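Local atomic coordinates of PHD-type domain-containing protein (Chaetomium thermophilum, PDB entry 6VHF), a protein that joins, as the RbBP5-interacting part of Cfp1, the histone H3K4 methyltransferase complex COMPASS, with a zinc-binding finger that stabilises this integration. Residues L31-L36 against T61-V66; L36-R41 against N139-L144; I45-P50 against D123-G128; K54-Y59 against M129-K134. One frame throughout, in Å; residues are numbered along the deposited sequence.

Contact 1. Residues L31-L36 against T61-V66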
loop_
_atom_site.group_PDB
_atom_site.type_symbol
_atom_site.label_atom_id
_atom_site.label_comp_id
_atom_site.label_asym_id
_atom_site.label_seq_id
_atom_site.Cartn_x
_atom_site.Cartn_y
_atom_site.Cartn_z
ATOM N N LEU A 31 0.619 -5.996 -3.291
ATOM C CA LEU A 31 -0.357 -6.887 -3.900
ATOM C C LEU A 31 0.322 -8.115 -4.497
ATOM O O LEU A 31 -0.204 -9.224 -4.390
ATOM C CB LEU A 31 -1.194 -6.158 -4.941
ATOM C CG LEU A 31 -2.130 -5.120 -4.305
ATOM C CD1 LEU A 31 -2.738 -4.158 -5.336
ATOM C CD2 LEU A 31 -3.215 -5.800 -3.487
ATOM N N GLN A 32 1.504 -7.957 -5.089
ATOM C CA GLN A 32 2.202 -9.143 -5.584
ATOM C C GLN A 32 2.623 -10.047 -4.436
ATOM O O GLN A 32 2.484 -11.278 -4.521
ATOM C CB GLN A 32 3.427 -8.759 -6.403
ATOM C CG GLN A 32 3.155 -7.868 -7.599
ATOM C CD GLN A 32 4.391 -7.732 -8.462
ATOM O OE1 GLN A 32 5.198 -6.830 -8.267
ATOM N NE2 GLN A 32 4.562 -8.651 -9.401
ATOM N N LEU A 33 3.154 -9.457 -3.364
ATOM C CA LEU A 33 3.527 -10.242 -2.192
ATOM C C LEU A 33 2.341 -11.046 -1.672
ATOM O O LEU A 33 2.461 -12.241 -1.384
ATOM C CB LEU A 33 4.063 -9.312 -1.107
ATOM C CG LEU A 33 4.421 -9.932 0.237
ATOM C CD1 LEU A 33 5.562 -10.931 0.070
ATOM C CD2 LEU A 33 4.783 -8.837 1.256
ATOM N N ILE A 34 1.178 -10.402 -1.557
ATOM C CA ILE A 34 -0.024 -11.105 -1.121
ATOM C C ILE A 34 -0.365 -12.227 -2.094
ATOM O O ILE A 34 -0.695 -13.348 -1.685
ATOM C CB ILE A 34 -1.190 -10.119 -0.974
ATOM C CG1 ILE A 34 -0.877 -9.063 0.088
ATOM C CG2 ILE A 34 -2.458 -10.853 -0.603
ATOM C CD1 ILE A 34 -1.879 -7.901 0.066
ATOM N N GLU A 35 -0.301 -11.945 -3.398
ATOM C CA GLU A 35 -0.499 -13.006 -4.377
ATOM C C GLU A 35 0.522 -14.129 -4.196
ATOM O O GLU A 35 0.169 -15.309 -4.262
ATOM C CB GLU A 35 -0.420 -12.441 -5.795
ATOM C CG GLU A 35 -1.472 -12.994 -6.737
ATOM C CD GLU A 35 -1.479 -12.300 -8.106
ATOM O OE1 GLU A 35 -1.116 -12.969 -9.110
ATOM O OE2 GLU A 35 -1.843 -11.092 -8.175
ATOM N N LEU A 36 1.800 -13.791 -3.993
ATOM C CA LEU A 36 2.794 -14.846 -3.806
ATOM C C LEU A 36 2.468 -15.693 -2.576
ATOM O O LEU A 36 2.626 -16.923 -2.599
ATOM C CB LEU A 36 4.198 -14.249 -3.713
ATOM C CG LEU A 36 5.310 -15.143 -3.150
ATOM C CD1 LEU A 36 5.526 -16.371 -4.020
ATOM C CD2 LEU A 36 6.606 -14.380 -2.999
ATOM N N THR A 61 5.166 -14.676 6.833
ATOM C CA THR A 61 5.726 -13.702 7.765
ATOM C C THR A 61 6.047 -12.386 7.076
ATOM O O THR A 61 5.993 -11.324 7.708
ATOM C CB THR A 61 7.002 -14.253 8.400
ATOM O OG1 THR A 61 6.770 -15.581 8.871
ATOM C CG2 THR A 61 7.440 -13.382 9.568
ATOM N N ARG A 62 6.406 -12.437 5.793
ATOM C CA ARG A 62 6.725 -11.217 5.067
ATOM C C ARG A 62 5.515 -10.310 4.923
ATOM O O ARG A 62 5.687 -9.115 4.674
ATOM C CB ARG A 62 7.290 -11.561 3.692
ATOM C CG ARG A 62 8.635 -12.277 3.735
ATOM C CD ARG A 62 8.982 -12.828 2.369
ATOM N NE ARG A 62 8.082 -13.908 1.970
ATOM C CZ ARG A 62 8.277 -14.658 0.890
ATOM N NH1 ARG A 62 9.326 -14.420 0.116
ATOM N NH2 ARG A 62 7.429 -15.639 0.582
ATOM N N LEU A 63 4.299 -10.845 5.077
ATOM C CA LEU A 63 3.100 -10.025 4.962
ATOM C C LEU A 63 2.998 -8.979 6.067
ATOM O O LEU A 63 2.119 -8.114 5.996
ATOM C CB LEU A 63 1.844 -10.903 4.957
ATOM C CG LEU A 63 1.704 -11.830 3.735
ATOM C CD1 LEU A 63 0.593 -12.853 3.918
ATOM C CD2 LEU A 63 1.479 -11.046 2.450
ATOM N N ASP A 64 3.870 -9.030 7.077
ATOM C CA ASP A 64 3.888 -7.968 8.071
ATOM C C ASP A 64 4.362 -6.653 7.467
ATOM O O ASP A 64 3.964 -5.584 7.943
ATOM C CB ASP A 64 4.768 -8.373 9.245
ATOM C CG ASP A 64 4.225 -9.575 9.974
ATOM O OD1 ASP A 64 3.097 -10.012 9.651
ATOM O OD2 ASP A 64 4.930 -10.092 10.858
ATOM N N THR A 65 5.199 -6.719 6.422
ATOM C CA THR A 65 5.542 -5.533 5.640
ATOM C C THR A 65 4.297 -4.775 5.201
ATOM O O THR A 65 4.278 -3.541 5.204
ATOM C CB THR A 65 6.363 -5.942 4.420
ATOM O OG1 THR A 65 7.413 -6.813 4.839
ATOM C CG2 THR A 65 6.979 -4.733 3.756
ATOM N N VAL A 66 3.241 -5.504 4.823
ATOM C CA VAL A 66 2.009 -4.853 4.394
ATOM C C VAL A 66 1.462 -3.972 5.504
ATOM O O VAL A 66 0.932 -2.886 5.238
ATOM C CB VAL A 66 0.980 -5.907 3.940
ATOM C CG1 VAL A 66 -0.371 -5.268 3.694
ATOM C CG2 VAL A 66 1.471 -6.612 2.710
#

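Contact 2. Residues L36-R41 against N139-L144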
loop_
_atom_site.group_PDB
_atom_site.type_symbol
_atom_site.label_atom_id
_atom_site.label_comp_id
_atom_site.label_asym_id
_atom_site.label_seq_id
_atom_site.Cartn_x
_atom_site.Cartn_y
_atom_site.Cartn_z
ATOM N N LEU A 36 1.800 -13.791 -3.993
ATOM C CA LEU A 36 2.794 -14.846 -3.806
ATOM C C LEU A 36 2.468 -15.693 -2.576
ATOM O O LEU A 36 2.626 -16.923 -2.599
ATOM C CB LEU A 36 4.198 -14.249 -3.713
ATOM C CG LEU A 36 5.310 -15.143 -3.150
ATOM C CD1 LEU A 36 5.526 -16.371 -4.020
ATOM C CD2 LEU A 36 6.606 -14.380 -2.999
ATOM N N ALA A 37 1.975 -15.055 -1.511
ATOM C CA ALA A 37 1.627 -15.778 -0.294
ATOM C C ALA A 37 0.457 -16.718 -0.542
ATOM O O ALA A 37 0.505 -17.893 -0.155
ATOM C CB ALA A 37 1.301 -14.790 0.830
ATOM N N ILE A 38 -0.583 -16.226 -1.224
ATOM C CA ILE A 38 -1.710 -17.075 -1.585
ATOM C C ILE A 38 -1.248 -18.281 -2.406
ATOM O O ILE A 38 -1.626 -19.415 -2.111
ATOM C CB ILE A 38 -2.778 -16.247 -2.317
ATOM C CG1 ILE A 38 -3.526 -15.377 -1.316
ATOM C CG2 ILE A 38 -3.777 -17.148 -3.019
ATOM C CD1 ILE A 38 -4.177 -14.124 -1.933
ATOM N N ALA A 39 -0.393 -18.059 -3.420
ATOM C CA ALA A 39 0.035 -19.141 -4.312
ATOM C C ALA A 39 0.882 -20.177 -3.582
ATOM O O ALA A 39 0.801 -21.372 -3.879
ATOM C CB ALA A 39 0.833 -18.587 -5.494
ATOM N N ARG A 40 1.752 -19.724 -2.677
ATOM C CA ARG A 40 2.576 -20.643 -1.903
ATOM C C ARG A 40 1.727 -21.447 -0.936
ATOM O O ARG A 40 2.044 -22.607 -0.644
ATOM C CB ARG A 40 3.659 -19.874 -1.142
ATOM C CG ARG A 40 4.773 -19.335 -2.009
ATOM C CD ARG A 40 5.837 -18.640 -1.143
ATOM N NE ARG A 40 6.245 -19.483 -0.027
ATOM C CZ ARG A 40 7.182 -20.426 -0.118
ATOM N NH1 ARG A 40 7.823 -20.612 -1.273
ATOM N NH2 ARG A 40 7.487 -21.165 0.947
ATOM N N ARG A 41 0.636 -20.852 -0.459
ATOM C CA ARG A 41 -0.314 -21.564 0.382
ATOM C C ARG A 41 -1.033 -22.640 -0.416
ATOM O O ARG A 41 -1.146 -23.784 0.031
ATOM C CB ARG A 41 -1.312 -20.570 0.986
ATOM C CG ARG A 41 -2.341 -21.240 1.889
ATOM C CD ARG A 41 -3.519 -20.336 2.256
ATOM N NE ARG A 41 -4.466 -21.095 3.065
ATOM C CZ ARG A 41 -5.559 -21.692 2.600
ATOM N NH1 ARG A 41 -5.894 -21.584 1.319
ATOM N NH2 ARG A 41 -6.330 -22.395 3.428
ATOM N N ASN A 139 -6.992 -14.333 10.552
ATOM C CA ASN A 139 -8.280 -14.699 9.979
ATOM C C ASN A 139 -8.603 -13.876 8.737
ATOM O O ASN A 139 -8.668 -12.644 8.796
ATOM C CB ASN A 139 -9.361 -14.503 11.041
ATOM C CG ASN A 139 -10.724 -14.961 10.579
ATOM O OD1 ASN A 139 -10.875 -16.059 10.036
ATOM N ND2 ASN A 139 -11.729 -14.107 10.768
ATOM N N GLY A 140 -8.799 -14.563 7.614
ATOM C CA GLY A 140 -9.165 -13.910 6.362
ATOM C C GLY A 140 -8.121 -12.966 5.796
ATOM O O GLY A 140 -8.477 -11.935 5.212
ATOM N N TRP A 141 -6.837 -13.296 5.937
ATOM C CA TRP A 141 -5.805 -12.335 5.567
ATOM C C TRP A 141 -5.802 -12.057 4.066
ATOM O O TRP A 141 -5.598 -10.910 3.646
ATOM C CB TRP A 141 -4.429 -12.814 6.032
ATOM C CG TRP A 141 -3.985 -14.183 5.524
ATOM C CD1 TRP A 141 -4.128 -15.386 6.168
ATOM C CD2 TRP A 141 -3.289 -14.468 4.296
ATOM N NE1 TRP A 141 -3.580 -16.393 5.411
ATOM C CE2 TRP A 141 -3.060 -15.859 4.259
ATOM C CE3 TRP A 141 -2.839 -13.680 3.228
ATOM C CZ2 TRP A 141 -2.408 -16.482 3.197
ATOM C CZ3 TRP A 141 -2.195 -14.296 2.172
ATOM C CH2 TRP A 141 -1.983 -15.692 2.164
ATOM N N GLY A 142 -6.026 -13.090 3.252
ATOM C CA GLY A 142 -5.970 -12.919 1.809
ATOM C C GLY A 142 -6.876 -11.812 1.313
ATOM O O GLY A 142 -6.425 -10.862 0.666
ATOM N N ALA A 143 -8.169 -11.907 1.620
ATOM C CA ALA A 143 -9.110 -10.915 1.118
ATOM C C ALA A 143 -8.998 -9.588 1.854
ATOM O O ALA A 143 -9.196 -8.529 1.243
ATOM C CB ALA A 143 -10.536 -11.451 1.208
ATOM N N LEU A 144 -8.666 -9.606 3.142
ATOM C CA LEU A 144 -8.631 -8.349 3.871
ATOM C C LEU A 144 -7.408 -7.508 3.512
ATOM O O LEU A 144 -7.538 -6.303 3.279
ATOM C CB LEU A 144 -8.705 -8.614 5.370
ATOM C CG LEU A 144 -10.044 -9.253 5.766
ATOM C CD1 LEU A 144 -10.262 -9.218 7.271
ATOM C CD2 LEU A 144 -11.206 -8.581 5.053
#

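Contact 3. Residues I45-P50 against D123-G128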
loop_
_atom_site.group_PDB
_atom_site.type_symbol
_atom_site.label_atom_id
_atom_site.label_comp_id
_atom_site.label_asym_id
_atom_site.label_seq_id
_atom_site.Cartn_x
_atom_site.Cartn_y
_atom_site.Cartn_z
ATOM N N ILE A 45 -0.801 -26.879 0.169
ATOM C CA ILE A 45 -1.971 -27.735 0.324
ATOM C C ILE A 45 -2.030 -28.776 -0.794
ATOM O O ILE A 45 -2.354 -29.949 -0.553
ATOM C CB ILE A 45 -3.246 -26.881 0.400
ATOM C CG1 ILE A 45 -3.231 -26.062 1.686
ATOM C CG2 ILE A 45 -4.489 -27.755 0.406
ATOM C CD1 ILE A 45 -4.335 -25.045 1.764
ATOM N N ALA A 46 -1.674 -28.388 -2.022
ATOM C CA ALA A 46 -1.722 -29.341 -3.131
ATOM C C ALA A 46 -0.663 -30.437 -3.005
ATOM O O ALA A 46 -0.834 -31.527 -3.582
ATOM C CB ALA A 46 -1.563 -28.611 -4.468
ATOM N N ALA A 47 0.418 -30.185 -2.266
ATOM C CA ALA A 47 1.504 -31.158 -2.186
ATOM C C ALA A 47 1.158 -32.363 -1.323
ATOM O O ALA A 47 1.923 -33.335 -1.310
ATOM C CB ALA A 47 2.774 -30.489 -1.640
ATOM N N GLY A 48 0.038 -32.328 -0.610
ATOM C CA GLY A 48 -0.313 -33.437 0.260
ATOM C C GLY A 48 0.699 -33.694 1.357
ATOM O O GLY A 48 1.068 -34.848 1.594
ATOM N N ILE A 49 1.164 -32.646 2.024
ATOM C CA ILE A 49 2.083 -32.803 3.152
ATOM C C ILE A 49 1.254 -33.181 4.373
ATOM O O ILE A 49 0.206 -32.557 4.618
ATOM C CB ILE A 49 2.890 -31.526 3.436
ATOM C CG1 ILE A 49 3.509 -30.936 2.159
ATOM C CG2 ILE A 49 3.978 -31.777 4.472
ATOM C CD1 ILE A 49 4.020 -29.492 2.373
ATOM N N PRO A 50 1.692 -34.167 5.163
ATOM C CA PRO A 50 0.895 -34.605 6.321
ATOM C C PRO A 50 0.553 -33.444 7.241
ATOM O O PRO A 50 1.420 -32.656 7.627
ATOM C CB PRO A 50 1.809 -35.632 7.013
ATOM C CG PRO A 50 2.639 -36.205 5.881
ATOM C CD PRO A 50 2.860 -35.043 4.924
ATOM N N ASP A 123 11.197 -27.197 5.868
ATOM C CA ASP A 123 10.517 -27.454 4.604
ATOM C C ASP A 123 10.312 -26.179 3.787
ATOM O O ASP A 123 9.523 -25.305 4.177
ATOM C CB ASP A 123 9.173 -28.123 4.894
ATOM C CG ASP A 123 8.591 -28.822 3.678
ATOM O OD1 ASP A 123 8.871 -28.395 2.541
ATOM O OD2 ASP A 123 7.878 -29.837 3.860
ATOM N N PRO A 124 10.983 -26.049 2.640
ATOM C CA PRO A 124 10.849 -24.819 1.843
ATOM C C PRO A 124 9.431 -24.555 1.394
ATOM O O PRO A 124 9.093 -23.400 1.101
ATOM C CB PRO A 124 11.764 -25.073 0.637
ATOM C CG PRO A 124 12.582 -26.255 0.979
ATOM C CD PRO A 124 11.802 -27.066 1.962
ATOM N N ARG A 125 8.585 -25.588 1.322
ATOM C CA ARG A 125 7.218 -25.369 0.870
ATOM C C ARG A 125 6.387 -24.623 1.902
ATOM O O ARG A 125 5.348 -24.058 1.545
ATOM C CB ARG A 125 6.539 -26.699 0.519
ATOM C CG ARG A 125 7.217 -27.469 -0.611
ATOM C CD ARG A 125 6.781 -28.952 -0.638
ATOM N NE ARG A 125 7.111 -29.643 0.611
ATOM C CZ ARG A 125 6.838 -30.931 0.860
ATOM N NH1 ARG A 125 6.209 -31.692 -0.045
ATOM N NH2 ARG A 125 7.185 -31.462 2.031
ATOM N N THR A 126 6.805 -24.630 3.174
ATOM C CA THR A 126 6.036 -24.019 4.252
ATOM C C THR A 126 6.870 -23.089 5.124
ATOM O O THR A 126 6.386 -22.656 6.175
ATOM C CB THR A 126 5.416 -25.100 5.138
ATOM O OG1 THR A 126 6.469 -25.821 5.788
ATOM C CG2 THR A 126 4.573 -26.063 4.312
ATOM N N ALA A 127 8.112 -22.805 4.750
ATOM C CA ALA A 127 8.971 -21.976 5.586
ATOM C C ALA A 127 8.445 -20.550 5.618
ATOM O O ALA A 127 8.154 -19.961 4.574
ATOM C CB ALA A 127 10.409 -21.990 5.062
ATOM N N GLY A 128 8.344 -19.987 6.817
ATOM C CA GLY A 128 7.747 -18.682 6.975
ATOM C C GLY A 128 6.240 -18.693 6.983
ATOM O O GLY A 128 5.624 -17.626 7.087
#

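Contact 4. Residues K54-Y59 against M129-K134. With ZN (zinc ion), chain B.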
loop_
_atom_site.group_PDB
_atom_site.type_symbol
_atom_site.label_atom_id
_atom_site.label_comp_id
_atom_site.label_asym_id
_atom_site.label_seq_id
_atom_site.Cartn_x
_atom_site.Cartn_y
_atom_site.Cartn_z
ATOM N N LYS A 54 -6.626 -28.037 4.097
ATOM C CA LYS A 54 -7.259 -26.822 3.596
ATOM C C LYS A 54 -7.627 -25.845 4.707
ATOM O O LYS A 54 -7.892 -24.679 4.415
ATOM C CB LYS A 54 -8.517 -27.163 2.775
ATOM C CG LYS A 54 -8.311 -28.009 1.482
ATOM C CD LYS A 54 -7.567 -29.354 1.686
ATOM C CE LYS A 54 -8.216 -30.250 2.753
ATOM N NZ LYS A 54 -7.385 -31.462 2.951
ATOM N N ASP A 55 -7.675 -26.297 5.960
ATOM C CA ASP A 55 -7.839 -25.418 7.110
ATOM C C ASP A 55 -6.572 -24.639 7.427
ATOM O O ASP A 55 -6.604 -23.782 8.315
ATOM C CB ASP A 55 -8.240 -26.234 8.351
ATOM C CG ASP A 55 -9.445 -27.115 8.111
ATOM O OD1 ASP A 55 -9.362 -28.335 8.394
ATOM O OD2 ASP A 55 -10.482 -26.585 7.655
ATOM N N ILE A 56 -5.456 -24.950 6.761
ATOM C CA ILE A 56 -4.190 -24.278 7.044
ATOM C C ILE A 56 -4.321 -22.776 6.810
ATOM O O ILE A 56 -4.899 -22.334 5.808
ATOM C CB ILE A 56 -3.076 -24.893 6.181
ATOM C CG1 ILE A 56 -2.469 -26.104 6.881
ATOM C CG2 ILE A 56 -2.009 -23.851 5.815
ATOM C CD1 ILE A 56 -1.799 -25.766 8.180
ATOM N N CYS A 57 -3.789 -21.983 7.747
ATOM C CA CYS A 57 -3.825 -20.525 7.635
ATOM C C CYS A 57 -3.028 -20.049 6.426
ATOM O O CYS A 57 -3.589 -19.492 5.476
ATOM C CB CYS A 57 -3.288 -19.880 8.910
ATOM S SG CYS A 57 -3.150 -18.041 8.773
ATOM N N GLY A 58 -1.715 -20.283 6.437
ATOM C CA GLY A 58 -0.885 -20.002 5.286
ATOM C C GLY A 58 -0.279 -18.610 5.249
ATOM O O GLY A 58 0.492 -18.315 4.327
ATOM N N TYR A 59 -0.597 -17.763 6.226
ATOM C CA TYR A 59 -0.032 -16.424 6.319
ATOM C C TYR A 59 1.490 -16.473 6.295
ATOM O O TYR A 59 2.114 -17.205 7.067
ATOM C CB TYR A 59 -0.534 -15.758 7.603
ATOM C CG TYR A 59 -0.155 -14.314 7.785
ATOM C CD1 TYR A 59 0.991 -13.966 8.483
ATOM C CD2 TYR A 59 -0.957 -13.297 7.296
ATOM C CE1 TYR A 59 1.337 -12.659 8.675
ATOM C CE2 TYR A 59 -0.619 -11.973 7.487
ATOM C CZ TYR A 59 0.534 -11.657 8.178
ATOM O OH TYR A 59 0.901 -10.334 8.376
ATOM N N MET A 129 5.624 -19.865 6.890
ATOM C CA MET A 129 4.187 -19.981 6.717
ATOM C C MET A 129 3.546 -20.349 8.045
ATOM O O MET A 129 4.095 -21.150 8.806
ATOM C CB MET A 129 3.871 -21.028 5.645
ATOM C CG MET A 129 2.481 -20.959 5.065
ATOM S SD MET A 129 2.109 -22.344 3.960
ATOM C CE MET A 129 3.144 -22.017 2.536
ATOM N N CYS A 130 2.395 -19.751 8.331
ATOM C CA CYS A 130 1.682 -20.014 9.573
ATOM C C CYS A 130 0.785 -21.220 9.374
ATOM O O CYS A 130 -0.115 -21.190 8.526
ATOM C CB CYS A 130 0.845 -18.818 10.000
ATOM S SG CYS A 130 -0.314 -19.219 11.306
ATOM N N LEU A 131 1.027 -22.274 10.156
ATOM C CA LEU A 131 0.325 -23.540 9.977
ATOM C C LEU A 131 -0.838 -23.717 10.954
ATOM O O LEU A 131 -1.357 -24.832 11.090
ATOM C CB LEU A 131 1.297 -24.723 10.090
ATOM C CG LEU A 131 2.331 -24.963 8.983
ATOM C CD1 LEU A 131 1.750 -24.666 7.588
ATOM C CD2 LEU A 131 3.603 -24.155 9.244
ATOM N N ARG A 132 -1.273 -22.650 11.624
ATOM C CA ARG A 132 -2.429 -22.783 12.496
ATOM C C ARG A 132 -3.661 -23.139 11.665
ATOM O O ARG A 132 -3.833 -22.648 10.550
ATOM C CB ARG A 132 -2.646 -21.498 13.297
ATOM C CG ARG A 132 -3.723 -21.588 14.383
ATOM C CD ARG A 132 -3.229 -22.243 15.693
ATOM N NE ARG A 132 -2.693 -23.596 15.499
ATOM C CZ ARG A 132 -3.437 -24.694 15.382
ATOM N NH1 ARG A 132 -4.758 -24.610 15.442
ATOM N NH2 ARG A 132 -2.865 -25.878 15.199
ATOM N N LYS A 133 -4.488 -24.048 12.184
ATOM C CA LYS A 133 -5.753 -24.381 11.533
ATOM C C LYS A 133 -6.860 -23.505 12.104
ATOM O O LYS A 133 -6.873 -23.209 13.302
ATOM C CB LYS A 133 -6.112 -25.863 11.707
ATOM C CG LYS A 133 -5.270 -26.852 10.873
ATOM C CD LYS A 133 -5.877 -28.267 10.872
ATOM C CE LYS A 133 -4.933 -29.305 10.253
ATOM N NZ LYS A 133 -3.540 -29.234 10.793
ATOM N N LYS A 134 -7.789 -23.098 11.241
ATOM C CA LYS A 134 -8.807 -22.102 11.584
ATOM C C LYS A 134 -8.183 -20.937 12.359
ATOM O O LYS A 134 -8.536 -20.644 13.504
ATOM C CB LYS A 134 -9.955 -22.738 12.369
ATOM C CG LYS A 134 -10.814 -23.717 11.576
ATOM C CD LYS A 134 -10.189 -25.101 11.523
ATOM C CE LYS A 134 -11.197 -26.149 11.069
ATOM N NZ LYS A 134 -11.908 -25.731 9.825
HETATM ZN ZN ZN B . -2.334 -17.593 11.005
#

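Contact 1. Residues L31-L36 against T61-V66
Ile34 on helix 4-46 and Leu63 at the entry to helix 64-77 bring the two backbones nearest, their CA atoms 6.9 Å apart. The pairing illustrates packing in a helical bundle: helix 141-177 lies against it too, with Leu145 and Thr146 touching Ile34, and Trp141 touching Leu63. Across the interface the chemistry is mainly apolar. Leu63 supplies its CD2 methyl, which sits 3.8 Å from CG of Leu33 and 3.9 Å from CG1 of Ile34; the Ile34 and Leu63 side chains cross at about a right angle, so that one methyl serves two neighbours of the same helical turn. Leu33 carries its CG anti to the backbone N (chi1 176°), a setting that sends both branches toward segment 61-66: CD1 meets CB of Arg62 at 4.1 Å, while CD2 lies 4.2 Å from CG2 of Val66. With both branches gone, an alanine at this position is likely to leave a gap between helix 4-46 and the methyls of Leu63 and Val66. On the more exposed flank, Leu36 CD2 approaches the guanidinium of Arg62 obliquely, 3.9 Å from NH2, a nitrogen whose charge is met by Asp60 in a salt bridge. The carbonyl of Arg62 is gripped twice by Thr65, from its backbone N and, in the carbonyl plane, from its hydroxyl; Leu33 CD2 rests 3.5 Å from that same Arg62 O.

Contact 2. Residues L36-R41 against N139-L144
Trp141, in the first turn of helix 141-177, reaches across to Ala37, Ile38 and Arg41 on helix 4-46. From CB, the torsion chi1 of 57° sets CG between the backbone N and the carbonyl carbon, and this swings the indole out toward the other helix. On the five-membered ring, NE1 gives its hydrogen to the carbonyl O of the zinc ligand Cys57, tying the ring to the metal site. Next along the six-membered ring, CZ2 meets CD of Arg41 at 4.1 Å; the extended arginine carries its guanidinium on to the carbonyl O of Ile56, its plane 75° from that of the indole. This is helix-helix packing in a helical bundle, next to the zinc site, where a single aromatic residue supplies most of what its own segment brings to the interface and Tyr59 adds an edge-to-face ring. CZ3 lies 3.8 Å from Ala37 CB and 3.9 Å from Ile38 CG1. At the far tip, CH2 runs into the backbone itself: Ile38 N stands at the ring edge, in plane, 3.7 Å away, and Ala37 CB comes obliquely to within 3.7 Å of the same CH2. Beyond the ring, Ile38 reaches on past it, and its CD1 ends 4.3 Å from the CA of Gly142.

Contact 3. Residues I45-P50 against D123-G128
Ile49 meets Arg125 where the loop after helix 4-46 passes a tight turn of the chain that leads into the zinc site. The turn is a compact one, with Asp123 as its pivot: the backbone N of Thr126 bonds to Asp123 O, closing a beta turn, and Asp123 OD1 accepts from Arg125 N two residues on, an Asx turn. The dense part of the contact is the guanidinium itself. Ile49 CD1 sits over the centre of one face, 3.5 Å from CZ of Arg125, and Ile49 CG1 lies 3.6 Å from NH1 of the same group, so the aliphatic branch covers the flat cation. Its rotation is fixed by a side-on salt bridge, NE giving to Asp123 OD1 at 2.9 Å and NH2 to Asp123 OD2, each oxygen accepting through its syn lone pair, with both partners close to the guanidinium plane. OD1 has a second donor in Arg125 N, which comes from above the carboxylate plane, 37° out of it. Paired in this way, the carboxylate probably offsets much of the charge of the cation on which the hydrocarbon rests, and a bend at chi3 (-60°) turns the arginine chain back to its carboxylate. The outer side is looser and more exposed. Ala47 approaches Arg125 only obliquely, through CB, and no hydrogen bond joins the two segments. Inward, the buried Thr126 also touches Ile52, and its CG2 methyl stands 4.0 Å from Ile49 CD1.

Contact 4. Residues K54-Y59 against M129-K134
The Asp55 carboxylate takes Lys134 NZ on one of its faces: the ammonium nitrogen stands 2.7 Å from OD2 but 74° out of the carboxylate plane, a salt bridge made from above. The other flat group, the Tyr59 ring, stacks on His138 and meets Trp141 edge-to-face. Both belong to the frame of a non-canonical zinc finger, in which Cys57 and Cys130 come from these two segments and Cys135 and His138 complete the site. Zinc is bound by Cys57 SG at 2.4 Å and Cys130 SG at 2.6 Å. The backbones are joined by a single antiparallel bridge, Ile56 with Lys133, a non-hydrogen-bonded pair flanked by bonds from Lys134 N to Asp55 O and from Cys57 N to Arg132 O. Further on, Gly58 N gives to Cys130 O (2.8 Å) and Cys130 N to Tyr59 O, so the two cysteines are set on chains fixed to each other. Lys134 bends at chi2 (83°) and chi4 to run alongside Asp55, its CD packing on Asp55 CB. Replacing Asp55 by alanine would remove the carboxylate and would probably leave the Lys134 ammonium without its mate and its chain free to turn. Ile56 CD1 touches Leu131 CD1 at 3.8 Å, and on the side of Cys130 SG away from the metal the backbone N of Arg132 gives that sulfur a hydrogen bond, 3.6 Å long.

In the fold
Contacts 1, 2 and 4 are partly buried. The first two lean on helix 4-46, packing it against helices 64-77 and 141-177; they share Leu36 and touch where Leu63 meets Trp141 and Ala37. Their chemistry is mainly apolar. Contacts 1, 2 and 3 have no hydrogen bond across their segments; contact 4 alone has them, and, without helix or strand, depends on backbone bonds, a salt bridge and zinc. It reaches contact 2 through Arg41 and Trp141. Contact 3 lies at the surface, farthest from the chain's centre, and pairs a hydrocarbon with a charged plane; Arg40 connects it to contact 2 through Pro124 O, and Thr61 of contact 1 bonds to its Gly128.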